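Local coordinates for protein amorpha-4,11-diene synthase (Artemisia annua, PDB 4GAX) that probably cyclises farnesyl diphosphate to amorpha-4,11-diene or a related sesquiterpene, with loss of diphosphate, at residues A[57-62]-A[240-245]; A[92-97]-A[293-298]; A[222-227]-A[246-251]. One frame throughout, in Å; residues are numbered along the deposited sequence.

In the fold
From the N terminus, helix 52-71 comes first and contributes 57-62; contact 1 closes a long loop by bringing helix 238-269 back to it. The turn at 92-97 lies within that loop, but its partner 293-298 lies beyond it, so contacts 1 and 2 cross. Contact 3 joins two successive helices, 219-232 and 238-269; its short loop sits wholly within that of contact 2 and crosses contact 1. Helix 238-269 is the common element: it serves contacts 1 and 3 directly, and its E247 probably accepts a hydrogen bond from Y94 of contact 2. Together they tie the N-terminal helices to the loop leading into helix 299-322.

Contact 1 of 3, residues A[57-62]-A[240-245]; sequences KDLKKE and LIKLAK
L59 of helix 52-71 packs onto K242 and L243 of helix 238-269, an apolar helix-helix contact in the all-helical terpene synthase fold. The two short segments run largely against each other, 135° between their directions, and their axes come within 9.8 Å. Taking 240-245 in order, L240 turns to V63 and to helix 77-89 instead, and the first residue to engage is K242. Its CG is anti to the backbone N (chi1 -172°) and the chain runs on extended, so that its aliphatic part passes at about a right angle across the isobutyl group of L59, with K242 CD 3.9 Å from L59 CD1. The charged end is carried past the leucine toward the exposed side. L243 comes next and is buried. L59 CD1 reaches right down to the helix backbone here, 3.7 Å from L243 CA, and also rests 3.9 Å from L243 CB; L246, one turn on from K242, touches the same methyl. The L243 side chain in turn runs back toward helix 52-71, where V56 and V63 also meet it. One of its branches lies 4.1 Å from L59 CB, and at the edge of the contact that same L243 CD1 faces K60 CD at 4.3 Å.

Contact 2 of 3, residues A[92-97]-A[293-298]; sequences ISYLFE and RFEPQY
Y94, in the turn before helix 97-111, packs its ring against F294, E295 and P296 in the loop between helices 282-292 and 299-322. Apolar contacts come first. P296 lies over one face of the tyrosine in a CH-pi contact, its CD 3.8 Å from the centroid of the Y94 ring, 21° off the normal and displaced toward the rim. F294 CE1 approaches Y94 CD2 to 3.9 Å, the two side chains crossing at about a right angle, while E295 CG touches Y94 CB at 3.6 Å. Y94 has CG between its backbone N and carbonyl carbon (chi1 62°), which turns the ring so that its hydroxyl end reaches helix 238-269 and hydrogen-bonds E247. With an alanine here, P296 and F294 would probably lose the surface they rest on, and E247 OE1 its tyrosine partner.

The polar link is indirect: a water lies 2.8 Å from S93 OG and donates to E295 OE2 at a doubtfully short 2.5 Å. The carboxylate is also gripped side-on by R293 through two nitrogens, NE 3.0 Å from E295 OE1 and NH2 2.9 Å from E295 OE2, the latter from above the carboxylate plane, so the groups are not coplanar; Y298 CE2 covers one guanidinium face. The buried glutamate thus has its charge met by a neighbour in its own loop, which probably keeps it ionised and leaves its methylene free to pack on the tyrosine.

Contact 3 of 3, residues A[222-227]-A[246-251]; sequences EAVQYI and LEFNLL
This is an apolar contact between successive helices of the all-helical terpene synthase fold, V224 and I227 of helix 219-232 meeting F248 of helix 238-269, buried where the C-terminal residues come to rest. A short connection, 233-237, joins the helices, and the second runs back roughly against the first. V224 and F248 have the nearest CA atoms, 8.2 Å apart, and the F248 ring lies between the helices. F248 has CG anti to its backbone N (chi1 -175°), which carries the ring straight out toward the other helix.

V224 makes the tighter touch. Its CG1 is placed alike against two ring carbons, 3.4 Å from both F248 CZ and F248 CE1, close for carbon on carbon, and the valine approaches the far end of the ring at a slant. One turn later I227 meets the near end with the tip of its longer branch, more loosely: I227 CD1 is 4.1 Å from F248 CD1 and 4.2 Å from F248 CB. M561, close to the C terminus, touches both I227 and F248, and V224 also packs on helix 547-557.

Polar groups work elsewhere: E222 pairs with R89, R208 and R217, and R220 donates to the carbonyl oxygen of F248. Between these segments, then, cohesion rests on shape and burial of hydrocarbon, with the two aliphatic residues touching the ring along its CD1-CE1-CZ side, V224 at the far end and I227 near its root.

Contact 1 of 3, residues A[57-62]-A[240-245]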
loop_
_atom_site.group_PDB
_atom_site.type_symbol
_atom_site.label_atom_id
_atom_site.label_comp_id
_atom_site.label_asym_id
_atom_site.label_seq_id
_atom_site.Cartn_x
_atom_site.Cartn_y
_atom_site.Cartn_z
ATOM N N LYS A 57 8.997 25.169 -10.771
ATOM C CA LYS A 57 9.040 24.938 -12.213
ATOM C C LYS A 57 10.484 24.873 -12.713
ATOM O O LYS A 57 10.862 23.952 -13.449
ATOM C CB LYS A 57 8.248 26.028 -12.951
ATOM C CG LYS A 57 8.168 25.846 -14.458
ATOM C CD LYS A 57 7.101 26.746 -15.082
ATOM C CE LYS A 57 7.458 28.221 -14.963
ATOM N NZ LYS A 57 6.379 29.096 -15.512
ATOM N N ASP A 58 11.295 25.836 -12.288
ATOM C CA ASP A 58 12.701 25.887 -12.682
ATOM C C ASP A 58 13.536 24.764 -12.058
ATOM O O ASP A 58 14.487 24.264 -12.677
ATOM C CB ASP A 58 13.286 27.253 -12.350
ATOM C CG ASP A 58 12.491 28.383 -12.980
ATOM O OD1 ASP A 58 12.133 28.267 -14.174
ATOM O OD2 ASP A 58 12.212 29.378 -12.277
ATOM N N LEU A 59 13.189 24.367 -10.837
ATOM C CA LEU A 59 13.831 23.205 -10.232
ATOM C C LEU A 59 13.567 21.961 -11.070
ATOM O O LEU A 59 14.474 21.162 -11.309
ATOM C CB LEU A 59 13.326 22.980 -8.809
ATOM C CG LEU A 59 13.839 23.970 -7.758
ATOM C CD1 LEU A 59 13.121 23.738 -6.433
ATOM C CD2 LEU A 59 15.351 23.839 -7.580
ATOM N N LYS A 60 12.319 21.805 -11.506
ATOM C CA LYS A 60 11.909 20.693 -12.364
ATOM C C LYS A 60 12.756 20.568 -13.624
ATOM O O LYS A 60 13.159 19.463 -14.004
ATOM C CB LYS A 60 10.438 20.842 -12.767
ATOM C CG LYS A 60 9.514 19.871 -12.066
ATOM C CD LYS A 60 8.550 20.573 -11.125
ATOM C CE LYS A 60 7.203 20.800 -11.788
ATOM N NZ LYS A 60 7.040 19.934 -12.990
ATOM N N LYS A 61 13.024 21.700 -14.268
ATOM C CA LYS A 61 13.817 21.709 -15.493
ATOM C C LYS A 61 15.271 21.315 -15.240
ATOM O O LYS A 61 15.913 20.693 -16.091
ATOM C CB LYS A 61 13.782 23.092 -16.143
ATOM C CG LYS A 61 12.387 23.656 -16.354
ATOM C CD LYS A 61 12.457 24.940 -17.174
ATOM C CE LYS A 61 11.147 25.711 -17.122
ATOM N NZ LYS A 61 11.312 27.009 -16.401
ATOM N N GLU A 62 15.814 21.714 -14.097
ATOM C CA GLU A 62 17.179 21.328 -13.758
ATOM C C GLU A 62 17.243 19.811 -13.589
ATOM O O GLU A 62 18.196 19.166 -14.027
ATOM C CB GLU A 62 17.632 21.992 -12.456
ATOM C CG GLU A 62 17.619 23.506 -12.465
ATOM C CD GLU A 62 18.161 24.088 -11.166
ATOM O OE1 GLU A 62 19.140 23.520 -10.622
ATOM O OE2 GLU A 62 17.603 25.102 -10.683
ATOM N N LEU A 240 17.664 18.692 -5.884
ATOM C CA LEU A 240 16.667 17.659 -5.605
ATOM C C LEU A 240 16.023 17.841 -4.236
ATOM O O LEU A 240 14.807 17.692 -4.088
ATOM C CB LEU A 240 17.278 16.255 -5.657
ATOM C CG LEU A 240 17.553 15.545 -6.977
ATOM C CD1 LEU A 240 18.091 14.145 -6.662
ATOM C CD2 LEU A 240 16.288 15.456 -7.826
ATOM N N ILE A 241 16.833 18.126 -3.221
ATOM C CA ILE A 241 16.280 18.229 -1.873
ATOM C C ILE A 241 15.386 19.456 -1.750
ATOM O O ILE A 241 14.343 19.403 -1.081
ATOM C CB ILE A 241 17.362 18.204 -0.751
ATOM C CG1 ILE A 241 16.690 18.009 0.618
ATOM C CG2 ILE A 241 18.196 19.479 -0.747
ATOM C CD1 ILE A 241 15.850 16.740 0.706
ATOM N N LYS A 242 15.765 20.550 -2.410
ATOM C CA LYS A 242 14.929 21.750 -2.362
ATOM C C LYS A 242 13.561 21.474 -2.976
ATOM O O LYS A 242 12.513 21.817 -2.407
ATOM C CB LYS A 242 15.607 22.904 -3.093
ATOM C CG LYS A 242 14.884 24.227 -2.920
ATOM C CD LYS A 242 15.510 25.315 -3.777
ATOM C CE LYS A 242 15.026 26.691 -3.346
ATOM N NZ LYS A 242 15.425 27.733 -4.330
ATOM N N LEU A 243 13.579 20.832 -4.138
ATOM C CA LEU A 243 12.357 20.462 -4.829
ATOM C C LEU A 243 11.524 19.462 -4.033
ATOM O O LEU A 243 10.293 19.590 -3.943
ATOM C CB LEU A 243 12.710 19.845 -6.187
ATOM C CG LEU A 243 11.543 19.321 -7.023
ATOM C CD1 LEU A 243 10.525 20.423 -7.286
ATOM C CD2 LEU A 243 12.062 18.760 -8.322
ATOM N N ALA A 244 12.185 18.452 -3.478
ATOM C CA ALA A 244 11.465 17.413 -2.743
ATOM C C ALA A 244 10.698 17.975 -1.548
ATOM O O ALA A 244 9.599 17.512 -1.227
ATOM C CB ALA A 244 12.423 16.294 -2.286
ATOM N N LYS A 245 11.280 18.959 -0.878
ATOM C CA LYS A 245 10.643 19.497 0.322
ATOM C C LYS A 245 9.495 20.433 -0.037
ATOM O O LYS A 245 8.452 20.416 0.623
ATOM C CB LYS A 245 11.662 20.216 1.200
ATOM C CG LYS A 245 12.717 19.304 1.812
ATOM C CD LYS A 245 13.801 20.151 2.530
ATOM C CE LYS A 245 13.605 20.166 4.031
ATOM N NZ LYS A 245 14.565 21.104 4.715
#

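Contact 2 of 3, residues A[92-97]-A[293-298]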
loop_
_atom_site.group_PDB
_atom_site.type_symbol
_atom_site.label_atom_id
_atom_site.label_comp_id
_atom_site.label_asym_id
_atom_site.label_seq_id
_atom_site.Cartn_x
_atom_site.Cartn_y
_atom_site.Cartn_z
ATOM N N ILE A 92 9.183 12.302 -5.232
ATOM C CA ILE A 92 8.815 13.192 -6.344
ATOM C C ILE A 92 8.855 12.519 -7.717
ATOM O O ILE A 92 8.944 13.186 -8.754
ATOM C CB ILE A 92 9.676 14.463 -6.378
ATOM C CG1 ILE A 92 11.139 14.142 -6.072
ATOM C CG2 ILE A 92 9.161 15.474 -5.372
ATOM C CD1 ILE A 92 12.047 15.332 -6.305
ATOM N N SER A 93 8.788 11.193 -7.731
ATOM C CA SER A 93 8.787 10.473 -8.997
ATOM C C SER A 93 7.590 10.869 -9.876
ATOM O O SER A 93 7.709 10.894 -11.104
ATOM C CB SER A 93 8.833 8.965 -8.762
ATOM O OG SER A 93 7.699 8.539 -8.027
ATOM N N TYR A 94 6.464 11.240 -9.257
ATOM C CA TYR A 94 5.275 11.656 -10.025
ATOM C C TYR A 94 5.511 12.910 -10.854
ATOM O O TYR A 94 4.754 13.186 -11.777
ATOM C CB TYR A 94 4.059 11.884 -9.115
ATOM C CG TYR A 94 4.259 12.978 -8.098
ATOM C CD1 TYR A 94 3.911 14.302 -8.380
ATOM C CD2 TYR A 94 4.792 12.694 -6.845
ATOM C CE1 TYR A 94 4.095 15.308 -7.438
ATOM C CE2 TYR A 94 4.977 13.691 -5.899
ATOM C CZ TYR A 94 4.629 14.994 -6.201
ATOM O OH TYR A 94 4.817 15.971 -5.254
ATOM N N LEU A 95 6.549 13.680 -10.519
ATOM C CA LEU A 95 6.896 14.849 -11.327
ATOM C C LEU A 95 7.625 14.450 -12.605
ATOM O O LEU A 95 7.667 15.216 -13.558
ATOM C CB LEU A 95 7.790 15.808 -10.537
ATOM C CG LEU A 95 7.182 16.485 -9.306
ATOM C CD1 LEU A 95 8.211 17.436 -8.732
ATOM C CD2 LEU A 95 5.917 17.243 -9.685
ATOM N N PHE A 96 8.195 13.249 -12.624
ATOM C CA PHE A 96 9.040 12.824 -13.740
ATOM C C PHE A 96 8.687 11.427 -14.242
ATOM O O PHE A 96 9.575 10.614 -14.541
ATOM C CB PHE A 96 10.502 12.855 -13.295
ATOM C CG PHE A 96 10.911 14.169 -12.701
ATOM C CD1 PHE A 96 11.158 15.253 -13.519
ATOM C CD2 PHE A 96 11.026 14.327 -11.325
ATOM C CE1 PHE A 96 11.540 16.489 -12.984
ATOM C CE2 PHE A 96 11.407 15.557 -10.779
ATOM C CZ PHE A 96 11.659 16.639 -11.616
ATOM N N GLU A 97 7.385 11.163 -14.329
ATOM C CA GLU A 97 6.865 9.853 -14.689
ATOM C C GLU A 97 7.390 9.413 -16.042
ATOM O O GLU A 97 7.960 8.317 -16.178
ATOM C CB GLU A 97 5.336 9.894 -14.731
ATOM C CG GLU A 97 4.672 8.669 -14.155
ATOM C CD GLU A 97 4.918 8.533 -12.662
ATOM O OE1 GLU A 97 4.254 9.245 -11.880
ATOM O OE2 GLU A 97 5.779 7.717 -12.264
ATOM N N ARG A 293 -2.669 5.065 -3.806
ATOM C CA ARG A 293 -1.836 5.959 -4.621
ATOM C C ARG A 293 -1.831 7.322 -3.936
ATOM O O ARG A 293 -2.897 7.856 -3.620
ATOM C CB ARG A 293 -2.388 6.127 -6.044
ATOM C CG ARG A 293 -2.420 4.885 -6.990
ATOM C CD ARG A 293 -1.035 4.263 -7.226
ATOM N NE ARG A 293 0.005 5.185 -7.701
ATOM C CZ ARG A 293 0.582 5.127 -8.906
ATOM N NH1 ARG A 293 0.191 4.221 -9.788
ATOM N NH2 ARG A 293 1.552 5.984 -9.236
ATOM N N PHE A 294 -0.658 7.904 -3.706
ATOM C CA PHE A 294 -0.615 9.183 -2.982
ATOM C C PHE A 294 -0.493 10.367 -3.944
ATOM O O PHE A 294 -0.612 11.533 -3.540
ATOM C CB PHE A 294 0.590 9.217 -2.028
ATOM C CG PHE A 294 1.906 9.329 -2.752
ATOM C CD1 PHE A 294 2.458 10.571 -3.048
ATOM C CD2 PHE A 294 2.571 8.185 -3.185
ATOM C CE1 PHE A 294 3.660 10.673 -3.753
ATOM C CE2 PHE A 294 3.785 8.273 -3.889
ATOM C CZ PHE A 294 4.329 9.526 -4.171
ATOM N N GLU A 295 -0.226 10.079 -5.211
ATOM C CA GLU A 295 0.125 11.121 -6.173
ATOM C C GLU A 295 -1.047 12.054 -6.498
ATOM O O GLU A 295 -2.216 11.645 -6.421
ATOM C CB GLU A 295 0.710 10.491 -7.442
ATOM C CG GLU A 295 1.991 9.691 -7.159
ATOM C CD GLU A 295 1.717 8.217 -6.855
ATOM O OE1 GLU A 295 0.577 7.864 -6.471
ATOM O OE2 GLU A 295 2.645 7.401 -7.006
ATOM N N PRO A 296 -0.732 13.309 -6.866
ATOM C CA PRO A 296 -1.774 14.320 -7.061
ATOM C C PRO A 296 -2.779 13.925 -8.123
ATOM O O PRO A 296 -3.939 14.266 -7.984
ATOM C CB PRO A 296 -0.994 15.578 -7.478
ATOM C CG PRO A 296 0.378 15.101 -7.835
ATOM C CD PRO A 296 0.626 13.864 -7.041
ATOM N N GLN A 297 -2.345 13.185 -9.138
ATOM C CA GLN A 297 -3.207 12.792 -10.241
ATOM C C GLN A 297 -4.383 11.921 -9.763
ATOM O O GLN A 297 -5.424 11.842 -10.421
ATOM C CB GLN A 297 -2.381 12.025 -11.299
ATOM C CG GLN A 297 -1.205 12.821 -11.923
ATOM C CD GLN A 297 -0.027 13.085 -10.966
ATOM O OE1 GLN A 297 0.090 12.460 -9.920
ATOM N NE2 GLN A 297 0.844 14.023 -11.335
ATOM N N TYR A 298 -4.207 11.258 -8.625
ATOM C CA TYR A 298 -5.204 10.315 -8.130
ATOM C C TYR A 298 -6.104 10.824 -6.985
ATOM O O TYR A 298 -6.681 10.038 -6.233
ATOM C CB TYR A 298 -4.498 9.018 -7.742
ATOM C CG TYR A 298 -3.706 8.459 -8.907
ATOM C CD1 TYR A 298 -4.346 8.080 -10.078
ATOM C CD2 TYR A 298 -2.319 8.341 -8.848
ATOM C CE1 TYR A 298 -3.630 7.565 -11.164
ATOM C CE2 TYR A 298 -1.582 7.811 -9.944
ATOM C CZ TYR A 298 -2.254 7.433 -11.089
ATOM O OH TYR A 298 -1.545 6.929 -12.168
HETATM O O HOH W 1 4.912 8.196 -7.696
#

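Contact 3 of 3, residues A[222-227]-A[246-251]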
loop_
_atom_site.group_PDB
_atom_site.type_symbol
_atom_site.label_atom_id
_atom_site.label_comp_id
_atom_site.label_asym_id
_atom_site.label_seq_id
_atom_site.Cartn_x
_atom_site.Cartn_y
_atom_site.Cartn_z
ATOM N N GLU A 222 8.057 6.433 3.016
ATOM C CA GLU A 222 9.513 6.482 2.760
ATOM C C GLU A 222 9.992 7.918 2.554
ATOM O O GLU A 222 11.014 8.325 3.104
ATOM C CB GLU A 222 9.908 5.611 1.570
ATOM C CG GLU A 222 11.347 5.829 1.049
ATOM C CD GLU A 222 12.425 5.341 2.017
ATOM O OE1 GLU A 222 12.085 4.663 3.025
ATOM O OE2 GLU A 222 13.628 5.625 1.761
ATOM N N ALA A 223 9.232 8.696 1.797
ATOM C CA ALA A 223 9.619 10.070 1.507
ATOM C C ALA A 223 9.781 10.889 2.779
ATOM O O ALA A 223 10.788 11.584 2.947
ATOM C CB ALA A 223 8.605 10.739 0.555
ATOM N N VAL A 224 8.816 10.796 3.689
ATOM C CA VAL A 224 8.914 11.558 4.937
ATOM C C VAL A 224 10.163 11.186 5.721
ATOM O O VAL A 224 10.737 12.035 6.405
ATOM C CB VAL A 224 7.652 11.427 5.857
ATOM C CG1 VAL A 224 6.383 11.516 5.056
ATOM C CG2 VAL A 224 7.676 10.139 6.629
ATOM N N GLN A 225 10.597 9.930 5.626
ATOM C CA GLN A 225 11.785 9.503 6.370
ATOM C C GLN A 225 13.066 9.730 5.563
ATOM O O GLN A 225 14.121 10.020 6.131
ATOM C CB GLN A 225 11.675 8.021 6.776
ATOM C CG GLN A 225 10.450 7.691 7.627
ATOM C CD GLN A 225 10.251 6.187 7.819
ATOM O OE1 GLN A 225 11.130 5.379 7.498
ATOM N NE2 GLN A 225 9.086 5.808 8.347
ATOM N N TYR A 226 12.988 9.596 4.242
ATOM C CA TYR A 226 14.204 9.699 3.427
ATOM C C TYR A 226 14.655 11.147 3.236
ATOM O O TYR A 226 15.847 11.441 3.155
ATOM C CB TYR A 226 14.008 9.031 2.072
ATOM C CG TYR A 226 15.301 8.874 1.285
ATOM C CD1 TYR A 226 16.286 7.979 1.704
ATOM C CD2 TYR A 226 15.530 9.603 0.121
ATOM C CE1 TYR A 226 17.471 7.818 0.987
ATOM C CE2 TYR A 226 16.724 9.450 -0.609
ATOM C CZ TYR A 226 17.682 8.555 -0.170
ATOM O OH TYR A 226 18.857 8.402 -0.881
ATOM N N ILE A 227 13.694 12.052 3.160
ATOM C CA ILE A 227 14.001 13.448 2.923
ATOM C C ILE A 227 15.044 14.003 3.919
ATOM O O ILE A 227 16.090 14.501 3.490
ATOM C CB ILE A 227 12.713 14.305 2.838
ATOM C CG1 ILE A 227 12.003 14.052 1.501
ATOM C CG2 ILE A 227 13.058 15.783 2.962
ATOM C CD1 ILE A 227 10.624 14.726 1.390
ATOM N N LEU A 246 9.694 21.258 -1.067
ATOM C CA LEU A 246 8.644 22.169 -1.540
ATOM C C LEU A 246 7.443 21.353 -2.012
ATOM O O LEU A 246 6.283 21.671 -1.710
ATOM C CB LEU A 246 9.152 23.038 -2.697
ATOM C CG LEU A 246 9.740 24.424 -2.399
ATOM C CD1 LEU A 246 10.391 24.476 -1.042
ATOM C CD2 LEU A 246 10.748 24.827 -3.487
ATOM N N GLU A 247 7.734 20.294 -2.760
ATOM C CA GLU A 247 6.698 19.427 -3.310
ATOM C C GLU A 247 6.025 18.625 -2.209
ATOM O O GLU A 247 4.818 18.421 -2.242
ATOM C CB GLU A 247 7.299 18.485 -4.342
ATOM C CG GLU A 247 7.592 19.176 -5.660
ATOM C CD GLU A 247 6.323 19.604 -6.382
ATOM O OE1 GLU A 247 5.258 18.968 -6.172
ATOM O OE2 GLU A 247 6.395 20.575 -7.159
ATOM N N PHE A 248 6.800 18.178 -1.227
ATOM C CA PHE A 248 6.200 17.429 -0.136
ATOM C C PHE A 248 5.117 18.262 0.495
ATOM O O PHE A 248 4.031 17.762 0.767
ATOM C CB PHE A 248 7.213 17.076 0.949
ATOM C CG PHE A 248 6.630 16.201 2.007
ATOM C CD1 PHE A 248 6.572 14.829 1.823
ATOM C CD2 PHE A 248 6.050 16.751 3.139
ATOM C CE1 PHE A 248 6.007 14.014 2.788
ATOM C CE2 PHE A 248 5.465 15.940 4.112
ATOM C CZ PHE A 248 5.451 14.574 3.935
ATOM N N ASN A 249 5.428 19.529 0.750
ATOM C CA ASN A 249 4.479 20.411 1.438
ATOM C C ASN A 249 3.263 20.739 0.569
ATOM O O ASN A 249 2.127 20.793 1.064
ATOM C CB ASN A 249 5.170 21.682 1.965
ATOM C CG ASN A 249 6.045 21.411 3.195
ATOM O OD1 ASN A 249 5.963 20.340 3.826
ATOM N ND2 ASN A 249 6.882 22.392 3.549
ATOM N N LEU A 250 3.495 20.955 -0.723
ATOM C CA LEU A 250 2.387 21.199 -1.647
ATOM C C LEU A 250 1.444 20.005 -1.698
ATOM O O LEU A 250 0.227 20.154 -1.630
ATOM C CB LEU A 250 2.913 21.479 -3.054
ATOM C CG LEU A 250 3.768 22.741 -3.184
ATOM C CD1 LEU A 250 4.190 22.957 -4.642
ATOM C CD2 LEU A 250 3.031 23.961 -2.633
ATOM N N LEU A 251 1.999 18.808 -1.828
ATOM C CA LEU A 251 1.154 17.623 -1.914
ATOM C C LEU A 251 0.466 17.345 -0.578
ATOM O O LEU A 251 -0.701 16.956 -0.541
ATOM C CB LEU A 251 1.947 16.414 -2.424
ATOM C CG LEU A 251 1.151 15.150 -2.718
ATOM C CD1 LEU A 251 0.002 15.440 -3.700
ATOM C CD2 LEU A 251 2.108 14.091 -3.282
#